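Local coordinates for uncharacterized protein Atu2452 (Agrobacterium tumefaciens, PDB 2R8B) that is of unknown function but has an alpha/beta-hydrolase fold of the dienelactone hydrolase family and is probably a serine hydrolase, at residues A57-T71 against Y138-G151. Residues are numbered along the deposited sequence; the frame is centred on the assembly and turned at random.
Sequences AGVAGAPLFVLLHGT and YQAGPVIGLGFSNG. With SO4 (sulfate ion), chain C.
The Phe65 ring meets segment 138-151 at its edge, where CE1 lies 3.8 Å from Leu146 CB and close to Gly145 C, while Leu67 CG of its own strand covers one face, offset toward the rim; Phe65 CE1 also makes an apolar contact with Ile144 CG2. Phe65 CG stands anti to the backbone N (chi1 -161°), which carries the ring across to the neighbouring strand. The Phe148 ring has Ser149 CB over the centre of one face, and its CD2 comes 3.9 Å from Gly70 CA. The two rings belong to adjacent parallel strands of an alpha/beta-hydrolase fold, Phe65 to 64-68 and Phe148 to 143-148; their axes approach to 4.7 Å, with N-to-C directions 17° apart. The ladder is continuous from Leu64 N on Pro142 O (2.8 Å) through donors Ile144 N, Val66 N, Leu146 N and Leu68 N to Phe148 N on Leu68 O. On the face opposite Phe65, Leu64 CB packs against Val143 CG1 and Ala140 CB, with Ile131 of helix 117-138 also touching Leu64. Beyond Phe148 the chain turns sharply at Ser149 (phi 59°) into helix 150-161, consistent with a GxSxG nucleophile elbow; His230 NE2 makes a weak bond to Ser149 OG. Asn150 OD1 accepts a hydrogen bond from Phe106 N, while Asn150 ND2 donates to sulfate O1 at 3.1 Å and weakly to O2, the oxygen 3.5 Å from Thr71 OG1.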
ATOM      1  N   ALA A  57      11.580 -11.854  -9.606  1.00 54.80           N
ATOM      2  CA  ALA A  57      12.862 -11.145  -9.630  1.00 55.14           C
ATOM      3  C   ALA A  57      12.940 -10.198 -10.822  1.00 55.63           C
ATOM      4  O   ALA A  57      12.758 -10.605 -11.961  1.00 55.65           O
ATOM      5  CB  ALA A  57      14.039 -12.135  -9.662  1.00 54.90           C
ATOM      6  N   GLY A  58      13.187  -8.920 -10.552  1.00 56.28           N
ATOM      7  CA  GLY A  58      13.336  -7.928 -11.620  1.00 56.15           C
ATOM      8  C   GLY A  58      14.790  -7.559 -11.890  1.00 55.61           C
ATOM      9  O   GLY A  58      15.727  -8.101 -11.259  1.00 54.71           O
ATOM     10  N   VAL A  59      14.960  -6.624 -12.829  1.00 54.96           N
ATOM     11  CA  VAL A  59      16.268  -6.070 -13.140  1.00 54.38           C
ATOM     12  C   VAL A  59      16.831  -5.221 -11.991  1.00 53.65           C
ATOM     13  O   VAL A  59      16.086  -4.484 -11.336  1.00 54.63           O
ATOM     14  CB  VAL A  59      16.206  -5.313 -14.471  1.00 54.38           C
ATOM     15  CG1 VAL A  59      17.086  -4.030 -14.444  1.00 53.96           C
ATOM     16  CG2 VAL A  59      16.651  -6.290 -15.616  1.00 55.72           C
ATOM     17  N   ALA A  60      18.126  -5.371 -11.726  1.00 52.55           N
ATOM     18  CA  ALA A  60      18.847  -4.561 -10.752  1.00 52.43           C
ATOM     19  C   ALA A  60      18.748  -3.023 -11.001  1.00 52.65           C
ATOM     20  O   ALA A  60      19.166  -2.496 -12.051  1.00 52.82           O
ATOM     21  CB  ALA A  60      20.309  -5.003 -10.685  1.00 51.48           C
ATOM     22  N   GLY A  61      18.206  -2.291 -10.041  1.00 51.86           N
ATOM     23  CA  GLY A  61      18.118  -0.855 -10.238  1.00 52.25           C
ATOM     24  C   GLY A  61      16.701  -0.428 -10.568  1.00 52.50           C
ATOM     25  O   GLY A  61      16.315   0.776 -10.399  1.00 52.44           O
ATOM     26  N   ALA A  62      15.931  -1.420 -11.019  1.00 51.94           N
ATOM     27  CA  ALA A  62      14.523  -1.252 -11.268  1.00 52.13           C
ATOM     28  C   ALA A  62      13.711  -1.294  -9.945  1.00 53.14           C
ATOM     29  O   ALA A  62      14.179  -1.837  -8.909  1.00 53.38           O
ATOM     30  CB  ALA A  62      14.048  -2.302 -12.235  1.00 51.89           C
ATOM     31  N   PRO A  63      12.489  -0.713  -9.969  1.00 53.22           N
ATOM     32  CA  PRO A  63      11.692  -0.625  -8.739  1.00 52.81           C
ATOM     33  C   PRO A  63      11.472  -1.965  -8.054  1.00 52.76           C
ATOM     34  O   PRO A  63      11.515  -3.012  -8.710  1.00 52.94           O
ATOM     35  CB  PRO A  63      10.351  -0.057  -9.223  1.00 52.50           C
ATOM     36  CG  PRO A  63      10.718   0.715 -10.493  1.00 53.34           C
ATOM     37  CD  PRO A  63      11.810  -0.094 -11.135  1.00 52.98           C
ATOM     38  N   LEU A  64      11.305  -1.888  -6.735  1.00 52.63           N
ATOM     39  CA  LEU A  64      10.712  -2.903  -5.887  1.00 53.23           C
ATOM     40  C   LEU A  64       9.219  -2.579  -5.833  1.00 54.03           C
ATOM     41  O   LEU A  64       8.813  -1.544  -5.288  1.00 54.38           O
ATOM     42  CB  LEU A  64      11.258  -2.792  -4.458  1.00 52.92           C
ATOM     43  CG  LEU A  64      11.599  -4.037  -3.646  1.00 53.02           C
ATOM     44  CD1 LEU A  64      11.018  -3.900  -2.296  1.00 52.51           C
ATOM     45  CD2 LEU A  64      11.123  -5.348  -4.275  1.00 52.77           C
ATOM     46  N   PHE A  65       8.396  -3.440  -6.408  1.00 54.26           N
ATOM     47  CA  PHE A  65       6.989  -3.162  -6.408  1.00 54.13           C
ATOM     48  C   PHE A  65       6.343  -4.081  -5.390  1.00 54.80           C
ATOM     49  O   PHE A  65       6.281  -5.289  -5.603  1.00 55.80           O
ATOM     50  CB  PHE A  65       6.397  -3.431  -7.771  1.00 53.75           C
ATOM     51  CG  PHE A  65       5.093  -2.764  -7.992  1.00 52.78           C
ATOM     52  CD1 PHE A  65       4.429  -2.143  -6.957  1.00 54.51           C
ATOM     53  CD2 PHE A  65       4.523  -2.752  -9.236  1.00 53.52           C
ATOM     54  CE1 PHE A  65       3.226  -1.513  -7.177  1.00 54.86           C
ATOM     55  CE2 PHE A  65       3.312  -2.127  -9.463  1.00 53.99           C
ATOM     56  CZ  PHE A  65       2.666  -1.510  -8.444  1.00 53.26           C
ATOM     57  N   VAL A  66       5.871  -3.536  -4.277  1.00 54.62           N
ATOM     58  CA  VAL A  66       5.172  -4.366  -3.300  1.00 54.90           C
ATOM     59  C   VAL A  66       3.676  -4.070  -3.366  1.00 55.07           C
ATOM     60  O   VAL A  66       3.289  -2.911  -3.483  1.00 54.58           O
ATOM     61  CB  VAL A  66       5.788  -4.255  -1.879  1.00 54.54           C
ATOM     62  CG1 VAL A  66       6.056  -2.833  -1.513  1.00 55.79           C
ATOM     63  CG2 VAL A  66       4.908  -4.915  -0.845  1.00 54.78           C
ATOM     64  N   LEU A  67       2.857  -5.128  -3.378  1.00 55.79           N
ATOM     65  CA  LEU A  67       1.405  -4.994  -3.548  1.00 56.27           C
ATOM     66  C   LEU A  67       0.717  -5.778  -2.481  1.00 56.58           C
ATOM     67  O   LEU A  67       1.041  -6.936  -2.238  1.00 57.59           O
ATOM     68  CB  LEU A  67       0.919  -5.509  -4.888  1.00 56.59           C
ATOM     69  CG  LEU A  67       1.618  -5.096  -6.180  1.00 58.30           C
ATOM     70  CD1 LEU A  67       2.641  -6.148  -6.523  1.00 57.80           C
ATOM     71  CD2 LEU A  67       0.582  -4.978  -7.285  1.00 59.58           C
ATOM     72  N   LEU A  68      -0.274  -5.141  -1.874  1.00 56.92           N
ATOM     73  CA  LEU A  68      -0.885  -5.610  -0.667  1.00 56.31           C
ATOM     74  C   LEU A  68      -2.414  -5.768  -0.832  1.00 56.48           C
ATOM     75  O   LEU A  68      -3.134  -4.784  -0.981  1.00 56.88           O
ATOM     76  CB  LEU A  68      -0.520  -4.598   0.408  1.00 56.67           C
ATOM     77  CG  LEU A  68       0.990  -4.378   0.469  1.00 55.16           C
ATOM     78  CD1 LEU A  68       1.360  -3.185   1.309  1.00 56.60           C
ATOM     79  CD2 LEU A  68       1.609  -5.603   1.033  1.00 55.59           C
ATOM     80  N   HIS A  69      -2.888  -7.011  -0.798  1.00 56.43           N
ATOM     81  CA  HIS A  69      -4.278  -7.350  -1.054  1.00 56.76           C
ATOM     82  C   HIS A  69      -5.225  -6.739  -0.017  1.00 57.35           C
ATOM     83  O   HIS A  69      -4.786  -6.338   1.054  1.00 57.30           O
ATOM     84  CB  HIS A  69      -4.448  -8.862  -1.027  1.00 56.54           C
ATOM     85  CG  HIS A  69      -4.137  -9.470   0.302  1.00 56.67           C
ATOM     86  ND1 HIS A  69      -2.933 -10.085   0.576  1.00 57.99           N
ATOM     87  CD2 HIS A  69      -4.865  -9.549   1.439  1.00 55.84           C
ATOM     88  CE1 HIS A  69      -2.934 -10.517   1.824  1.00 56.68           C
ATOM     89  NE2 HIS A  69      -4.094 -10.202   2.371  1.00 56.72           N
ATOM     90  N   GLY A  70      -6.521  -6.687  -0.344  1.00 57.54           N
ATOM     91  CA  GLY A  70      -7.542  -6.298   0.610  1.00 58.22           C
ATOM     92  C   GLY A  70      -7.842  -7.444   1.564  1.00 58.64           C
ATOM     93  O   GLY A  70      -7.340  -8.561   1.390  1.00 59.71           O
ATOM     94  N   THR A  71      -8.642  -7.165   2.577  1.00 58.01           N
ATOM     95  CA  THR A  71      -9.187  -8.176   3.447  1.00 58.48           C
ATOM     96  C   THR A  71      -9.798  -9.295   2.576  1.00 59.04           C
ATOM     97  O   THR A  71     -10.557  -9.014   1.622  1.00 59.38           O
ATOM     98  CB  THR A  71     -10.314  -7.571   4.376  1.00 58.30           C
ATOM     99  OG1 THR A  71     -10.122  -6.140   4.550  1.00 61.00           O
ATOM    100  CG2 THR A  71     -10.393  -8.294   5.714  1.00 55.90           C
ATOM    101  N   TYR A 138      17.263  -8.349  -3.932  1.00 51.76           N
ATOM    102  CA  TYR A 138      17.168  -8.100  -5.403  1.00 52.17           C
ATOM    103  C   TYR A 138      17.960  -6.897  -5.946  1.00 52.28           C
ATOM    104  O   TYR A 138      18.000  -6.666  -7.160  1.00 51.80           O
ATOM    105  CB  TYR A 138      15.705  -7.949  -5.845  1.00 51.59           C
ATOM    106  CG  TYR A 138      14.859  -9.125  -5.486  1.00 50.17           C
ATOM    107  CD1 TYR A 138      13.938  -9.019  -4.493  1.00 46.49           C
ATOM    108  CD2 TYR A 138      14.997 -10.363  -6.139  1.00 49.82           C
ATOM    109  CE1 TYR A 138      13.136 -10.078  -4.143  1.00 47.44           C
ATOM    110  CE2 TYR A 138      14.191 -11.466  -5.788  1.00 49.00           C
ATOM    111  CZ  TYR A 138      13.262 -11.292  -4.772  1.00 50.08           C
ATOM    112  OH  TYR A 138      12.409 -12.286  -4.361  1.00 51.72           O
ATOM    113  N   GLN A 139      18.558  -6.124  -5.038  1.00 53.12           N
ATOM    114  CA  GLN A 139      19.366  -4.943  -5.400  1.00 53.51           C
ATOM    115  C   GLN A 139      18.485  -3.987  -6.207  1.00 53.23           C
ATOM    116  O   GLN A 139      18.884  -3.470  -7.264  1.00 53.80           O
ATOM    117  CB  GLN A 139      20.607  -5.380  -6.191  1.00 53.00           C
ATOM    118  CG  GLN A 139      21.166  -6.694  -5.700  1.00 53.28           C
ATOM    119  CD  GLN A 139      22.447  -7.094  -6.432  1.00 55.20           C
ATOM    120  OE1 GLN A 139      23.495  -6.469  -6.266  1.00 56.30           O
ATOM    121  NE2 GLN A 139      22.369  -8.141  -7.234  1.00 53.24           N
ATOM    122  N   ALA A 140      17.260  -3.833  -5.715  1.00 52.32           N
ATOM    123  CA  ALA A 140      16.223  -3.027  -6.334  1.00 52.13           C
ATOM    124  C   ALA A 140      16.536  -1.563  -6.085  1.00 52.12           C
ATOM    125  O   ALA A 140      17.366  -1.232  -5.225  1.00 52.26           O
ATOM    126  CB  ALA A 140      14.840  -3.389  -5.741  1.00 51.27           C
ATOM    127  N   GLY A 141      15.861  -0.699  -6.845  1.00 52.08           N
ATOM    128  CA  GLY A 141      15.995   0.762  -6.741  1.00 51.26           C
ATOM    129  C   GLY A 141      14.829   1.441  -6.044  1.00 50.46           C
ATOM    130  O   GLY A 141      14.710   1.346  -4.831  1.00 51.50           O
ATOM    131  N   PRO A 142      13.972   2.168  -6.784  1.00 49.81           N
ATOM    132  CA  PRO A 142      12.826   2.831  -6.117  1.00 49.55           C
ATOM    133  C   PRO A 142      11.894   1.836  -5.418  1.00 49.76           C
ATOM    134  O   PRO A 142      11.751   0.717  -5.911  1.00 49.61           O
ATOM    135  CB  PRO A 142      12.107   3.509  -7.289  1.00 49.25           C
ATOM    136  CG  PRO A 142      13.212   3.728  -8.310  1.00 48.00           C
ATOM    137  CD  PRO A 142      14.002   2.465  -8.225  1.00 49.09           C
ATOM    138  N   VAL A 143      11.283   2.192  -4.280  1.00 49.67           N
ATOM    139  CA  VAL A 143      10.222   1.311  -3.783  1.00 49.84           C
ATOM    140  C   VAL A 143       8.872   1.902  -4.072  1.00 49.56           C
ATOM    141  O   VAL A 143       8.593   3.088  -3.832  1.00 50.62           O
ATOM    142  CB  VAL A 143      10.337   0.839  -2.305  1.00 49.10           C
ATOM    143  CG1 VAL A 143      11.670   0.188  -2.020  1.00 49.70           C
ATOM    144  CG2 VAL A 143      10.232   1.945  -1.444  1.00 52.04           C
ATOM    145  N   ILE A 144       8.038   1.059  -4.632  1.00 49.01           N
ATOM    146  CA  ILE A 144       6.714   1.457  -5.019  1.00 48.13           C
ATOM    147  C   ILE A 144       5.784   0.476  -4.370  1.00 48.20           C
ATOM    148  O   ILE A 144       6.108  -0.701  -4.255  1.00 48.18           O
ATOM    149  CB  ILE A 144       6.549   1.390  -6.525  1.00 47.59           C
ATOM    150  CG1 ILE A 144       7.621   2.261  -7.163  1.00 47.16           C
ATOM    151  CG2 ILE A 144       5.161   1.827  -6.921  1.00 46.18           C
ATOM    152  CD1 ILE A 144       7.417   2.499  -8.600  1.00 48.54           C
ATOM    153  N   GLY A 145       4.632   0.965  -3.934  1.00 48.05           N
ATOM    154  CA  GLY A 145       3.647   0.124  -3.306  1.00 47.73           C
ATOM    155  C   GLY A 145       2.304   0.479  -3.833  1.00 48.64           C
ATOM    156  O   GLY A 145       2.031   1.614  -4.290  1.00 49.64           O
ATOM    157  N   LEU A 146       1.447  -0.512  -3.758  1.00 48.96           N
ATOM    158  CA  LEU A 146       0.070  -0.381  -4.146  1.00 49.25           C
ATOM    159  C   LEU A 146      -0.722  -1.256  -3.202  1.00 49.35           C
ATOM    160  O   LEU A 146      -0.359  -2.401  -2.964  1.00 49.47           O
ATOM    161  CB  LEU A 146      -0.109  -0.828  -5.596  1.00 48.94           C
ATOM    162  CG  LEU A 146      -1.582  -0.839  -6.000  1.00 49.11           C
ATOM    163  CD1 LEU A 146      -1.737  -0.552  -7.470  1.00 47.66           C
ATOM    164  CD2 LEU A 146      -2.209  -2.178  -5.622  1.00 47.47           C
ATOM    165  N   GLY A 147      -1.813  -0.726  -2.674  1.00 50.36           N
ATOM    166  CA  GLY A 147      -2.641  -1.467  -1.718  1.00 51.16           C
ATOM    167  C   GLY A 147      -4.088  -1.144  -1.939  1.00 52.19           C
ATOM    168  O   GLY A 147      -4.449  -0.044  -2.411  1.00 53.15           O
ATOM    169  N   PHE A 148      -4.927  -2.118  -1.638  1.00 52.85           N
ATOM    170  CA  PHE A 148      -6.380  -1.935  -1.717  1.00 52.84           C
ATOM    171  C   PHE A 148      -6.962  -2.110  -0.342  1.00 53.01           C
ATOM    172  O   PHE A 148      -6.751  -3.181   0.276  1.00 52.94           O
ATOM    173  CB  PHE A 148      -6.995  -3.006  -2.618  1.00 52.19           C
ATOM    174  CG  PHE A 148      -8.476  -3.001  -2.601  1.00 51.86           C
ATOM    175  CD1 PHE A 148      -9.182  -1.851  -3.000  1.00 51.11           C
ATOM    176  CD2 PHE A 148      -9.184  -4.131  -2.192  1.00 49.99           C
ATOM    177  CE1 PHE A 148     -10.568  -1.831  -2.992  1.00 51.12           C
ATOM    178  CE2 PHE A 148     -10.584  -4.114  -2.162  1.00 49.88           C
ATOM    179  CZ  PHE A 148     -11.288  -2.961  -2.563  1.00 49.79           C
ATOM    180  N   SER A 149      -7.670  -1.075   0.142  1.00 53.62           N
ATOM    181  CA  SER A 149      -8.436  -1.155   1.387  1.00 52.72           C
ATOM    182  C   SER A 149      -7.474  -1.520   2.543  1.00 52.36           C
ATOM    183  O   SER A 149      -6.562  -0.729   2.836  1.00 52.54           O
ATOM    184  CB  SER A 149      -9.538  -2.206   1.221  1.00 53.40           C
ATOM    185  OG  SER A 149     -10.630  -1.980   2.091  1.00 55.38           O
ATOM    186  N   ASN A 150      -7.626  -2.710   3.152  1.00 51.33           N
ATOM    187  CA  ASN A 150      -6.755  -3.133   4.268  1.00 50.93           C
ATOM    188  C   ASN A 150      -5.278  -3.071   3.956  1.00 51.10           C
ATOM    189  O   ASN A 150      -4.469  -2.813   4.854  1.00 51.46           O
ATOM    190  CB  ASN A 150      -7.072  -4.546   4.730  1.00 51.01           C
ATOM    191  CG  ASN A 150      -6.084  -5.059   5.794  1.00 51.15           C
ATOM    192  OD1 ASN A 150      -5.264  -5.961   5.525  1.00 53.86           O
ATOM    193  ND2 ASN A 150      -6.160  -4.497   6.999  1.00 49.55           N
ATOM    194  N   GLY A 151      -4.943  -3.322   2.689  1.00 50.54           N
ATOM    195  CA  GLY A 151      -3.594  -3.243   2.207  1.00 50.25           C
ATOM    196  C   GLY A 151      -3.148  -1.800   1.990  1.00 51.15           C
ATOM    197  O   GLY A 151      -1.964  -1.499   2.214  1.00 51.32           O
TER
HETATM  198  S   SO4 C 250      -9.018  -2.332   7.491  0.70 93.00           S
HETATM  199  O1  SO4 C 250      -7.673  -1.832   7.232  0.70 92.80           O
HETATM  200  O2  SO4 C 250      -9.148  -3.635   6.848  0.70 94.93           O
HETATM  201  O3  SO4 C 250      -9.151  -2.542   8.930  0.70 93.85           O
HETATM  202  O4  SO4 C 250     -10.076  -1.443   6.963  0.70 92.31           O